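Peptidase M16 inactive domain family protein (Pseudomonas fluorescens, PDB 3GWB) is of unknown specific function but carries an inactive-type M16 peptidase domain, a family generally associated with metal-dependent hydrolysis. Local coordinates at residues G294-V299 against I314-R319; T283-E288 against K328-V333; S248-M253 against A418-A423; Q145-L150 against I243-S248. All blocks are in the same frame, centred on the assembly; numbering follows the deposited sequence.

Interactions 1, 3 and 4 follow one mixed five-stranded sheet, and interaction 2 pairs two helices that cover one of its faces. Interactions 1 and 3 sit on neighbouring strands with centres about 11 Å apart, and Thr318 and Leu316 bond by their backbones to Thr250 and Leu252. Interaction 4 lies about 8 Å, centre to centre, from interaction 3; they share Ser248 and are tied by Gly419 and Phe245. Interaction 2 packs two helices about 10 Å, between centres, from interaction 1, where Leu295 touches Leu329. Interactions 2 and 4 are the extremes, with centres about 23 Å apart. Interactions 1, 3 and 4 also reach the second subunit.

Interaction 1 of 4, residues G294-V299 against I314-R319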
loop_
_atom_site.group_PDB
_atom_site.type_symbol
_atom_site.label_atom_id
_atom_site.label_comp_id
_atom_site.label_asym_id
_atom_site.label_seq_id
_atom_site.Cartn_x
_atom_site.Cartn_y
_atom_site.Cartn_z
ATOM N N GLY A 294 14.831 15.950 -20.167
ATOM C CA GLY A 294 14.369 16.341 -18.846
ATOM C C GLY A 294 12.915 16.790 -18.832
ATOM O O GLY A 294 12.555 17.728 -18.120
ATOM N N LEU A 295 12.071 16.110 -19.605
ATOM C CA LEU A 295 10.653 16.458 -19.697
ATOM C C LEU A 295 9.717 15.688 -18.763
ATOM O O LEU A 295 8.512 15.957 -18.730
ATOM C CB LEU A 295 10.176 16.278 -21.138
ATOM C CG LEU A 295 10.720 17.299 -22.136
ATOM C CD1 LEU A 295 10.528 16.789 -23.554
ATOM C CD2 LEU A 295 10.006 18.639 -21.928
ATOM N N THR A 296 10.260 14.743 -18.003
ATOM C CA THR A 296 9.438 13.947 -17.102
ATOM C C THR A 296 10.286 13.146 -16.120
ATOM O O THR A 296 11.489 12.995 -16.304
ATOM C CB THR A 296 8.586 12.953 -17.901
ATOM O OG1 THR A 296 7.725 12.226 -17.019
ATOM C CG2 THR A 296 9.484 11.975 -18.621
ATOM N N TYR A 297 9.652 12.627 -15.077
ATOM C CA TYR A 297 10.372 11.823 -14.107
ATOM C C TYR A 297 10.076 10.355 -14.362
ATOM O O TYR A 297 10.786 9.476 -13.881
ATOM C CB TYR A 297 9.982 12.213 -12.680
ATOM C CG TYR A 297 10.540 13.558 -12.270
ATOM C CD1 TYR A 297 11.902 13.823 -12.368
ATOM C CD2 TYR A 297 9.704 14.577 -11.820
ATOM C CE1 TYR A 297 12.419 15.073 -12.040
ATOM C CE2 TYR A 297 10.214 15.833 -11.484
ATOM C CZ TYR A 297 11.572 16.071 -11.601
ATOM O OH TYR A 297 12.085 17.313 -11.306
ATOM N N GLY A 298 9.035 10.087 -15.142
ATOM C CA GLY A 298 8.708 8.706 -15.427
ATOM C C GLY A 298 7.800 8.488 -16.616
ATOM O O GLY A 298 6.702 9.035 -16.681
ATOM N N VAL A 299 8.273 7.694 -17.569
ATOM C CA VAL A 299 7.488 7.364 -18.750
ATOM C C VAL A 299 7.623 5.861 -18.875
ATOM O O VAL A 299 8.733 5.335 -18.976
ATOM C CB VAL A 299 8.031 8.020 -20.034
ATOM C CG1 VAL A 299 7.094 7.740 -21.201
ATOM C CG2 VAL A 299 8.157 9.500 -19.833
ATOM N N ILE A 314 1.114 3.467 -22.901
ATOM C CA ILE A 314 2.279 4.277 -22.563
ATOM C C ILE A 314 1.728 5.434 -21.754
ATOM O O ILE A 314 0.736 6.043 -22.153
ATOM C CB ILE A 314 2.954 4.884 -23.802
ATOM C CG1 ILE A 314 3.528 3.780 -24.685
ATOM C CG2 ILE A 314 4.038 5.872 -23.364
ATOM C CD1 ILE A 314 4.046 4.291 -26.017
ATOM N N ASN A 315 2.351 5.743 -20.624
ATOM C CA ASN A 315 1.869 6.858 -19.819
ATOM C C ASN A 315 2.982 7.661 -19.166
ATOM O O ASN A 315 4.044 7.132 -18.838
ATOM C CB ASN A 315 0.905 6.365 -18.745
ATOM C CG ASN A 315 1.572 5.464 -17.744
ATOM O OD1 ASN A 315 1.870 4.304 -18.034
ATOM N ND2 ASN A 315 1.829 5.993 -16.556
ATOM N N LEU A 316 2.725 8.950 -18.985
ATOM C CA LEU A 316 3.686 9.846 -18.367
ATOM C C LEU A 316 2.987 11.137 -17.975
ATOM O O LEU A 316 1.825 11.369 -18.328
ATOM C CB LEU A 316 4.839 10.166 -19.330
ATOM C CG LEU A 316 4.525 11.086 -20.521
ATOM C CD1 LEU A 316 5.818 11.603 -21.132
ATOM C CD2 LEU A 316 3.713 10.334 -21.554
ATOM N N GLN A 317 3.710 11.974 -17.244
ATOM C CA GLN A 317 3.210 13.264 -16.787
ATOM C C GLN A 317 4.307 14.289 -17.068
ATOM O O GLN A 317 5.484 14.002 -16.890
ATOM C CB GLN A 317 2.906 13.196 -15.286
ATOM C CG GLN A 317 2.378 14.479 -14.675
ATOM C CD GLN A 317 1.893 14.284 -13.244
ATOM O OE1 GLN A 317 0.946 13.537 -12.997
ATOM N NE2 GLN A 317 2.545 14.956 -12.296
ATOM N N THR A 318 3.920 15.472 -17.527
ATOM C CA THR A 318 4.877 16.525 -17.840
ATOM C C THR A 318 4.262 17.880 -17.534
ATOM O O THR A 318 3.071 17.978 -17.246
ATOM C CB THR A 318 5.258 16.522 -19.338
ATOM O OG1 THR A 318 4.081 16.725 -20.130
ATOM C CG2 THR A 318 5.899 15.202 -19.730
ATOM N N ARG A 319 5.081 18.925 -17.598
ATOM C CA ARG A 319 4.599 20.275 -17.359
ATOM C C ARG A 319 3.582 20.563 -18.462
ATOM O O ARG A 319 3.803 20.208 -19.621
ATOM C CB ARG A 319 5.751 21.277 -17.439
ATOM C CG ARG A 319 6.967 20.890 -16.617
ATOM C CD ARG A 319 8.003 22.006 -16.587
ATOM N NE ARG A 319 7.625 23.076 -15.665
ATOM C CZ ARG A 319 7.536 22.922 -14.346
ATOM N NH1 ARG A 319 7.800 21.743 -13.792
ATOM N NH2 ARG A 319 7.182 23.945 -13.577
HETATM O O HOH W 1 6.993 13.095 -14.328
HETATM O O HOH W 2 5.493 10.958 -15.137
#
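The backbone oxygen of Gln317 is gripped twice: Thr296 OG1 donates to Gln317 O over 2.9 Å, and water 1 donates to the same oxygen. The hydroxyl comes in at a C=O...donor angle of 153°, tilted modestly from the carbonyl plane. Placed opposite its own backbone N by a chi1 of -177°, OG1 can reach the strand and still receive Gly298 N, at 3.1 Å from Thr296 OG1. This second bond closes an ST turn, which fixes the rotation of the threonine and curls the loop just as it meets the strand.

Two waters do work that direct backbone bonds do elsewhere in a sheet. Water 1 lies 2.8 Å from Tyr297 N, from which it accepts, and so joins that amide to Gln317 O. Water 2 donates to Gly298 O at 2.7 Å and accepts from Gln317 N at 2.9 Å.

Beyond the waters the contact turns apolar. Val299 and Leu316 lie side by side and point the same way, tightly enough that Val299 CG2 is 3.4 Å from Leu316 CD1; Leu285 and Val289 of helix 284-292 also touch the valine. A CA-H...O contact, Val299 CA to Asn315 O at 3.5 Å, adds to the seam. Direct bonding to Tyr300 begins at Asn315, as expected where a hydrated loop runs into strand 299-303, outermost in this chain's sheet and antiparallel to 311-319.

Interaction 2 of 4, residues T283-E288 against K328-V333; sequences TRLMSE and KLVQDV
Val333 is the residue around which the apolar part of this helix pair is organised, and its two methyls have separate partners. CG1, set opposite the backbone N by a chi1 of 170°, touches Arg284 CG at 3.7 Å and Leu285 CD2 at 3.8 Å. CG2 instead lies against the aliphatic part of Glu288, 3.9 Å from Glu288 CG. The Leu285 side chain also crosses that of Val330 at about a right angle, with CD2 4.0 Å from Val330 CG1. The axes of the short segments approach to 10.3 Å and run at 137° to one another, nearer antiparallel than parallel.

Polar contact across the pair goes through water 3, which accepts from Arg284 NH1 at 2.7 Å, in the guanidinium plane, and donates to Val333 O. Right before helix 284-292, Thr283 is the N-cap, its OG1 accepting from Met286 N at 3.1 Å.

The charged ends look elsewhere: Arg284 forms a salt bridge with Glu346, and Glu288 one with Lys292. Both residues thus lend their methylenes to Val333 while their charges are met outside, which implies a contact held chiefly by apolar packing, with a water-bridged polar margin.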
loop_
_atom_site.group_PDB
_atom_site.type_symbol
_atom_site.label_atom_id
_atom_site.label_comp_id
_atom_site.label_asym_id
_atom_site.label_seq_id
_atom_site.Cartn_x
_atom_site.Cartn_y
_atom_site.Cartn_z
ATOM N N THR A 283 15.812 2.617 -20.732
ATOM C CA THR A 283 14.810 2.404 -21.778
ATOM C C THR A 283 14.823 3.537 -22.806
ATOM O O THR A 283 15.288 4.639 -22.523
ATOM C CB THR A 283 13.394 2.304 -21.183
ATOM O OG1 THR A 283 13.012 3.575 -20.651
ATOM C CG2 THR A 283 13.356 1.260 -20.073
ATOM N N ARG A 284 14.302 3.259 -23.997
ATOM C CA ARG A 284 14.258 4.245 -25.073
ATOM C C ARG A 284 13.479 5.487 -24.635
ATOM O O ARG A 284 13.950 6.617 -24.784
ATOM C CB ARG A 284 13.600 3.620 -26.313
ATOM C CG ARG A 284 13.821 4.370 -27.628
ATOM C CD ARG A 284 15.292 4.362 -28.074
ATOM N NE ARG A 284 15.778 3.073 -28.579
ATOM C CZ ARG A 284 15.546 2.593 -29.799
ATOM N NH1 ARG A 284 14.819 3.281 -30.672
ATOM N NH2 ARG A 284 16.077 1.434 -30.163
ATOM N N LEU A 285 12.293 5.271 -24.078
ATOM C CA LEU A 285 11.449 6.370 -23.630
ATOM C C LEU A 285 12.054 7.194 -22.486
ATOM O O LEU A 285 12.024 8.418 -22.527
ATOM C CB LEU A 285 10.067 5.842 -23.232
ATOM C CG LEU A 285 9.149 5.407 -24.384
ATOM C CD1 LEU A 285 7.947 4.686 -23.825
ATOM C CD2 LEU A 285 8.703 6.626 -25.194
HETATM N N MSE A 286 12.593 6.543 -21.465
HETATM C CA MSE A 286 13.183 7.300 -20.356
HETATM C C MSE A 286 14.432 8.048 -20.802
HETATM O O MSE A 286 14.714 9.149 -20.330
HETATM C CB MSE A 286 13.524 6.371 -19.190
HETATM C CG MSE A 286 12.335 6.048 -18.308
HETATM SE SE MSE A 286 11.819 7.478 -17.345
HETATM C CE MSE A 286 12.697 7.139 -15.846
ATOM N N SER A 287 15.175 7.448 -21.722
ATOM C CA SER A 287 16.393 8.065 -22.234
ATOM C C SER A 287 16.098 9.345 -23.019
ATOM O O SER A 287 16.699 10.389 -22.769
ATOM C CB SER A 287 17.139 7.075 -23.126
ATOM O OG SER A 287 18.209 7.712 -23.798
ATOM N N GLU A 288 15.157 9.265 -23.954
ATOM C CA GLU A 288 14.792 10.409 -24.785
ATOM C C GLU A 288 14.014 11.509 -24.073
ATOM O O GLU A 288 14.337 12.689 -24.209
ATOM C CB GLU A 288 13.973 9.940 -25.991
ATOM C CG GLU A 288 14.684 8.942 -26.896
ATOM C CD GLU A 288 15.964 9.498 -27.492
ATOM O OE1 GLU A 288 15.940 10.639 -28.010
ATOM O OE2 GLU A 288 16.992 8.790 -27.451
ATOM N N LYS A 328 4.381 14.620 -29.032
ATOM C CA LYS A 328 4.905 14.407 -30.376
ATOM C C LYS A 328 6.181 13.591 -30.277
ATOM O O LYS A 328 6.400 12.674 -31.065
ATOM C CB LYS A 328 5.229 15.739 -31.054
ATOM C CG LYS A 328 4.067 16.708 -31.149
ATOM C CD LYS A 328 2.983 16.208 -32.084
ATOM C CE LYS A 328 1.862 17.236 -32.221
ATOM N NZ LYS A 328 2.366 18.556 -32.688
ATOM N N LEU A 329 7.025 13.946 -29.309
ATOM C CA LEU A 329 8.291 13.257 -29.092
ATOM C C LEU A 329 8.068 11.778 -28.800
ATOM O O LEU A 329 8.685 10.920 -29.424
ATOM C CB LEU A 329 9.061 13.900 -27.925
ATOM C CG LEU A 329 10.319 13.189 -27.404
ATOM C CD1 LEU A 329 11.379 13.140 -28.496
ATOM C CD2 LEU A 329 10.853 13.912 -26.169
ATOM N N VAL A 330 7.186 11.486 -27.848
ATOM C CA VAL A 330 6.900 10.100 -27.487
ATOM C C VAL A 330 6.430 9.328 -28.712
ATOM O O VAL A 330 6.866 8.201 -28.952
ATOM C CB VAL A 330 5.817 10.021 -26.388
ATOM C CG1 VAL A 330 5.359 8.585 -26.200
ATOM C CG2 VAL A 330 6.378 10.550 -25.081
ATOM N N GLN A 331 5.532 9.931 -29.485
ATOM C CA GLN A 331 5.027 9.280 -30.689
ATOM C C GLN A 331 6.161 9.006 -31.679
ATOM O O GLN A 331 6.224 7.929 -32.265
ATOM C CB GLN A 331 3.952 10.142 -31.356
ATOM C CG GLN A 331 2.659 10.226 -30.566
ATOM C CD GLN A 331 1.602 11.066 -31.260
ATOM O OE1 GLN A 331 1.788 12.266 -31.469
ATOM N NE2 GLN A 331 0.486 10.438 -31.621
ATOM N N ASP A 332 7.053 9.978 -31.858
ATOM C CA ASP A 332 8.179 9.819 -32.777
ATOM C C ASP A 332 9.103 8.723 -32.270
ATOM O O ASP A 332 9.584 7.904 -33.048
ATOM C CB ASP A 332 8.981 11.120 -32.910
ATOM C CG ASP A 332 8.148 12.271 -33.441
ATOM O OD1 ASP A 332 7.431 12.076 -34.447
ATOM O OD2 ASP A 332 8.222 13.378 -32.859
ATOM N N VAL A 333 9.362 8.719 -30.966
ATOM C CA VAL A 333 10.215 7.698 -30.376
ATOM C C VAL A 333 9.584 6.328 -30.591
ATOM O O VAL A 333 10.275 5.347 -30.868
ATOM C CB VAL A 333 10.392 7.924 -28.865
ATOM C CG1 VAL A 333 11.062 6.717 -28.235
ATOM C CG2 VAL A 333 11.220 9.178 -28.624
HETATM O O HOH W 3 13.224 5.409 -30.751
#

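Interaction 3 of 4, residues S248-M253 against A418-A423; sequences SQTSLM and AGPTVA
Ser251 and Ala418 satisfy one another's backbones. Ser251 N donates to Ala418 O over 2.9 Å at 168°. Ala418 N returns a bond to Ser251 O over 3.0 Å. The returned bond lies in the carbonyl plane of the serine, whereas the amide of Ser251 arrives tilted from the plane of Ala418's carbonyl. Together they make an antiparallel hydrogen-bonded pair, with both side chains on the same face of the sheet, where Ala151 of helix 147-160 touches Ala418.

One residue further, Gly419 turns its polar atoms the other way: it bonds by its backbone to Ile243 of the parallel neighbour 239-244 and to Phe245 just beyond its end. Strand 414-419 is therefore an inner strand of the mixed sheet, antiparallel to 249-257 on one flank and parallel to 239-244 on the other.

Thr250 gives both its backbone N-H and its OG1 hydroxyl to Thr318 O of strand 311-319. With that hydroxyl between the backbone N and the carbonyl carbon (chi1 51°), CG2 faces the incoming chain and comes 3.9 Å from Gly419 CA, where no side chain intervenes, and 3.7 Å from Pro420 CD. Pro420 has no N-H to continue the ladder, and its CD packs 3.9 Å from Gln249 O. Past it, Thr421 OG1 finds Glu244 OE1, a carboxylate oxygen also bonded to His242 NE2.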
loop_
_atom_site.group_PDB
_atom_site.type_symbol
_atom_site.label_atom_id
_atom_site.label_comp_id
_atom_site.label_asym_id
_atom_site.label_seq_id
_atom_site.Cartn_x
_atom_site.Cartn_y
_atom_site.Cartn_z
ATOM N N SER A 248 -1.851 21.667 -12.598
ATOM C CA SER A 248 -0.554 22.124 -13.135
ATOM C C SER A 248 0.341 21.261 -14.014
ATOM O O SER A 248 1.311 21.769 -14.676
ATOM C CB SER A 248 0.298 22.622 -11.996
ATOM O OG SER A 248 1.667 22.591 -12.369
ATOM N N GLN A 249 0.118 19.954 -13.999
ATOM C CA GLN A 249 0.948 19.073 -14.823
ATOM C C GLN A 249 -0.019 18.484 -15.829
ATOM O O GLN A 249 -1.218 18.659 -15.688
ATOM C CB GLN A 249 1.575 17.999 -13.961
ATOM C CG GLN A 249 2.618 18.563 -12.986
ATOM C CD GLN A 249 3.991 18.328 -13.486
ATOM O OE1 GLN A 249 4.896 19.158 -13.345
ATOM N NE2 GLN A 249 4.170 17.174 -14.086
ATOM N N THR A 250 0.472 17.829 -16.863
ATOM C CA THR A 250 -0.452 17.210 -17.795
ATOM C C THR A 250 -0.185 15.725 -17.905
ATOM O O THR A 250 0.956 15.297 -18.050
ATOM C CB THR A 250 -0.399 17.825 -19.226
ATOM O OG1 THR A 250 0.954 17.857 -19.693
ATOM C CG2 THR A 250 -0.992 19.218 -19.253
ATOM N N SER A 251 -1.252 14.945 -17.811
ATOM C CA SER A 251 -1.154 13.499 -17.899
ATOM C C SER A 251 -1.374 13.064 -19.338
ATOM O O SER A 251 -2.369 13.442 -19.958
ATOM C CB SER A 251 -2.199 12.850 -16.993
ATOM O OG SER A 251 -2.430 11.506 -17.374
ATOM N N LEU A 252 -0.440 12.274 -19.860
ATOM C CA LEU A 252 -0.501 11.784 -21.231
ATOM C C LEU A 252 -0.600 10.262 -21.258
ATOM O O LEU A 252 0.191 9.569 -20.619
ATOM C CB LEU A 252 0.757 12.202 -21.997
ATOM C CG LEU A 252 1.070 13.686 -22.187
ATOM C CD1 LEU A 252 2.486 13.824 -22.735
ATOM C CD2 LEU A 252 0.052 14.313 -23.133
HETATM N N MSE A 253 -1.562 9.745 -22.010
HETATM C CA MSE A 253 -1.735 8.305 -22.124
HETATM C C MSE A 253 -2.001 7.929 -23.573
HETATM O O MSE A 253 -2.859 8.519 -24.230
HETATM C CB MSE A 253 -2.901 7.837 -21.254
HETATM C CG MSE A 253 -2.761 8.184 -19.788
HETATM SE SE MSE A 253 -4.019 7.333 -18.833
HETATM C CE MSE A 253 -3.397 5.682 -18.878
ATOM N N ALA A 418 -5.092 14.630 -19.972
ATOM C CA ALA A 418 -5.886 15.323 -18.968
ATOM C C ALA A 418 -4.999 16.401 -18.380
ATOM O O ALA A 418 -3.943 16.114 -17.810
ATOM C CB ALA A 418 -6.336 14.355 -17.876
ATOM N N GLY A 419 -5.428 17.646 -18.534
ATOM C CA GLY A 419 -4.663 18.763 -18.021
ATOM C C GLY A 419 -5.288 20.059 -18.493
ATOM O O GLY A 419 -6.357 20.039 -19.101
ATOM N N PRO A 420 -4.647 21.203 -18.232
ATOM C CA PRO A 420 -5.170 22.506 -18.648
ATOM C C PRO A 420 -4.759 22.847 -20.073
ATOM O O PRO A 420 -3.760 22.323 -20.577
ATOM C CB PRO A 420 -4.525 23.452 -17.653
ATOM C CG PRO A 420 -3.153 22.856 -17.538
ATOM C CD PRO A 420 -3.441 21.370 -17.403
ATOM N N THR A 421 -5.520 23.728 -20.716
ATOM C CA THR A 421 -5.194 24.157 -22.071
ATOM C C THR A 421 -4.369 25.424 -21.922
ATOM O O THR A 421 -4.904 26.483 -21.612
ATOM C CB THR A 421 -6.464 24.452 -22.889
ATOM O OG1 THR A 421 -7.197 23.234 -23.068
ATOM C CG2 THR A 421 -6.104 25.015 -24.258
ATOM N N VAL A 422 -3.060 25.305 -22.127
ATOM C CA VAL A 422 -2.157 26.444 -21.972
ATOM C C VAL A 422 -1.196 26.635 -23.139
ATOM O O VAL A 422 -0.964 25.716 -23.925
ATOM C CB VAL A 422 -1.318 26.294 -20.687
ATOM C CG1 VAL A 422 -2.218 26.344 -19.465
ATOM C CG2 VAL A 422 -0.562 24.977 -20.715
ATOM N N ALA A 423 -0.631 27.836 -23.233
ATOM C CA ALA A 423 0.318 28.169 -24.290
ATOM C C ALA A 423 1.553 27.274 -24.204
ATOM O O ALA A 423 2.108 27.065 -23.123
ATOM C CB ALA A 423 0.721 29.635 -24.180
#

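Interaction 4 of 4, residues Q145-L150 against I243-S248; sequences QNPGKL and IEFPSS
Pro147 CG presses on the Phe245 ring at the CD2-CE2 side, 3.4 Å from Phe245 CD2, with the proline crossing the phenylalanine at about a right angle. Leu150 approaches from the same side of the ring plane, but toward the CD1-CE1 edge, its CD1 4.0 Å from Phe245 CE1, while the far corner CZ rests 3.9 Å from Gln145 O. A chi1 of -157° swings the ring away from its backbone N toward the helix start. Beside it, Ile243 reaches out with CD1 to the helix backbone, 3.3 Å from Leu150 O. Ser247 OG lies at the ring edge, in its plane.

What positions the first shell is the helix start. Asn146 is the N-cap: its OD1 accepts from Lys149 N at 2.9 Å, with that donor well above the carboxamide plane, and Asn146 O receives Leu150 N at 3.1 Å. These bonds hold Pro147 and Leu150 in the first turn.

Further out, Gln145 NE2 bonds to Ser247 OG of the second subunit, and Phe245 packs on Pro246 of that chain. Helix 147-160 thus begins against the end of strand 239-244, outermost in this chain's sheet, and the loop after it, with Ile243 bonded to Ser417 of strand 414-419.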
loop_
_atom_site.group_PDB
_atom_site.type_symbol
_atom_site.label_atom_id
_atom_site.label_comp_id
_atom_site.label_asym_id
_atom_site.label_seq_id
_atom_site.Cartn_x
_atom_site.Cartn_y
_atom_site.Cartn_z
ATOM N N GLN A 145 -10.299 13.773 -8.615
ATOM C CA GLN A 145 -9.325 14.805 -8.266
ATOM C C GLN A 145 -7.978 14.335 -8.792
ATOM O O GLN A 145 -6.943 14.954 -8.538
ATOM C CB GLN A 145 -9.251 14.974 -6.747
ATOM C CG GLN A 145 -10.605 15.208 -6.090
ATOM C CD GLN A 145 -10.512 15.357 -4.582
ATOM O OE1 GLN A 145 -10.022 14.468 -3.884
ATOM N NE2 GLN A 145 -10.990 16.486 -4.070
ATOM N N ASN A 146 -8.017 13.229 -9.533
ATOM C CA ASN A 146 -6.829 12.606 -10.102
ATOM C C ASN A 146 -6.877 12.601 -11.630
ATOM O O ASN A 146 -7.674 11.875 -12.234
ATOM C CB ASN A 146 -6.727 11.165 -9.592
ATOM C CG ASN A 146 -5.446 10.482 -10.012
ATOM O OD1 ASN A 146 -5.029 10.567 -11.168
ATOM N ND2 ASN A 146 -4.816 9.780 -9.073
ATOM N N PRO A 147 -6.019 13.408 -12.275
ATOM C CA PRO A 147 -5.965 13.497 -13.740
ATOM C C PRO A 147 -5.669 12.154 -14.420
ATOM O O PRO A 147 -6.354 11.758 -15.365
ATOM C CB PRO A 147 -4.855 14.522 -13.981
ATOM C CG PRO A 147 -4.945 15.405 -12.766
ATOM C CD PRO A 147 -5.119 14.397 -11.658
ATOM N N GLY A 148 -4.643 11.461 -13.936
ATOM C CA GLY A 148 -4.279 10.177 -14.507
ATOM C C GLY A 148 -5.416 9.167 -14.502
ATOM O O GLY A 148 -5.624 8.462 -15.490
ATOM N N LYS A 149 -6.152 9.088 -13.395
ATOM C CA LYS A 149 -7.269 8.149 -13.298
ATOM C C LYS A 149 -8.372 8.535 -14.274
ATOM O O LYS A 149 -8.960 7.678 -14.932
ATOM C CB LYS A 149 -7.856 8.122 -11.883
ATOM C CG LYS A 149 -6.915 7.651 -10.783
ATOM C CD LYS A 149 -7.724 7.013 -9.651
ATOM C CE LYS A 149 -7.027 7.096 -8.299
ATOM N NZ LYS A 149 -7.114 8.466 -7.700
ATOM N N LEU A 150 -8.653 9.832 -14.359
ATOM C CA LEU A 150 -9.697 10.315 -15.256
ATOM C C LEU A 150 -9.351 10.039 -16.714
ATOM O O LEU A 150 -10.227 9.728 -17.520
ATOM C CB LEU A 150 -9.930 11.812 -15.035
ATOM C CG LEU A 150 -10.513 12.170 -13.663
ATOM C CD1 LEU A 150 -10.625 13.682 -13.527
ATOM C CD2 LEU A 150 -11.886 11.518 -13.503
ATOM N N ILE A 243 -9.176 15.926 -21.599
ATOM C CA ILE A 243 -10.031 16.184 -20.453
ATOM C C ILE A 243 -9.487 17.419 -19.759
ATOM O O ILE A 243 -8.389 17.392 -19.205
ATOM C CB ILE A 243 -10.016 15.015 -19.455
ATOM C CG1 ILE A 243 -10.430 13.723 -20.162
ATOM C CG2 ILE A 243 -10.957 15.323 -18.299
ATOM C CD1 ILE A 243 -10.367 12.497 -19.282
ATOM N N GLU A 244 -10.252 18.506 -19.805
ATOM C CA GLU A 244 -9.842 19.760 -19.185
ATOM C C GLU A 244 -9.759 19.628 -17.671
ATOM O O GLU A 244 -10.738 19.277 -17.015
ATOM C CB GLU A 244 -10.829 20.868 -19.550
ATOM C CG GLU A 244 -10.348 22.272 -19.223
ATOM C CD GLU A 244 -9.049 22.622 -19.928
ATOM O OE1 GLU A 244 -8.842 22.160 -21.070
ATOM O OE2 GLU A 244 -8.239 23.374 -19.349
ATOM N N PHE A 245 -8.581 19.908 -17.127
ATOM C CA PHE A 245 -8.343 19.835 -15.691
ATOM C C PHE A 245 -7.355 20.961 -15.391
ATOM O O PHE A 245 -6.166 20.852 -15.694
ATOM C CB PHE A 245 -7.731 18.479 -15.326
ATOM C CG PHE A 245 -7.950 18.077 -13.897
ATOM C CD1 PHE A 245 -9.182 17.587 -13.481
ATOM C CD2 PHE A 245 -6.926 18.193 -12.964
ATOM C CE1 PHE A 245 -9.394 17.213 -12.154
ATOM C CE2 PHE A 245 -7.125 17.823 -11.635
ATOM C CZ PHE A 245 -8.361 17.334 -11.229
ATOM N N PRO A 246 -7.844 22.063 -14.795
ATOM C CA PRO A 246 -7.053 23.244 -14.442
ATOM C C PRO A 246 -5.820 23.021 -13.570
ATOM O O PRO A 246 -5.164 23.986 -13.179
ATOM C CB PRO A 246 -8.084 24.169 -13.793
ATOM C CG PRO A 246 -9.060 23.217 -13.202
ATOM C CD PRO A 246 -9.223 22.199 -14.297
ATOM N N SER A 247 -5.500 21.760 -13.273
ATOM C CA SER A 247 -4.311 21.431 -12.467
ATOM C C SER A 247 -3.024 21.809 -13.236
ATOM O O SER A 247 -3.105 22.193 -14.394
ATOM C CB SER A 247 -4.332 19.957 -12.085
ATOM O OG SER A 247 -4.149 19.166 -13.233
ATOM N N SER A 248 -1.851 21.667 -12.598
ATOM C CA SER A 248 -0.554 22.124 -13.135
ATOM C C SER A 248 0.341 21.261 -14.014
ATOM O O SER A 248 1.311 21.769 -14.676
ATOM C CB SER A 248 0.298 22.622 -11.996
ATOM O OG SER A 248 1.667 22.591 -12.369
#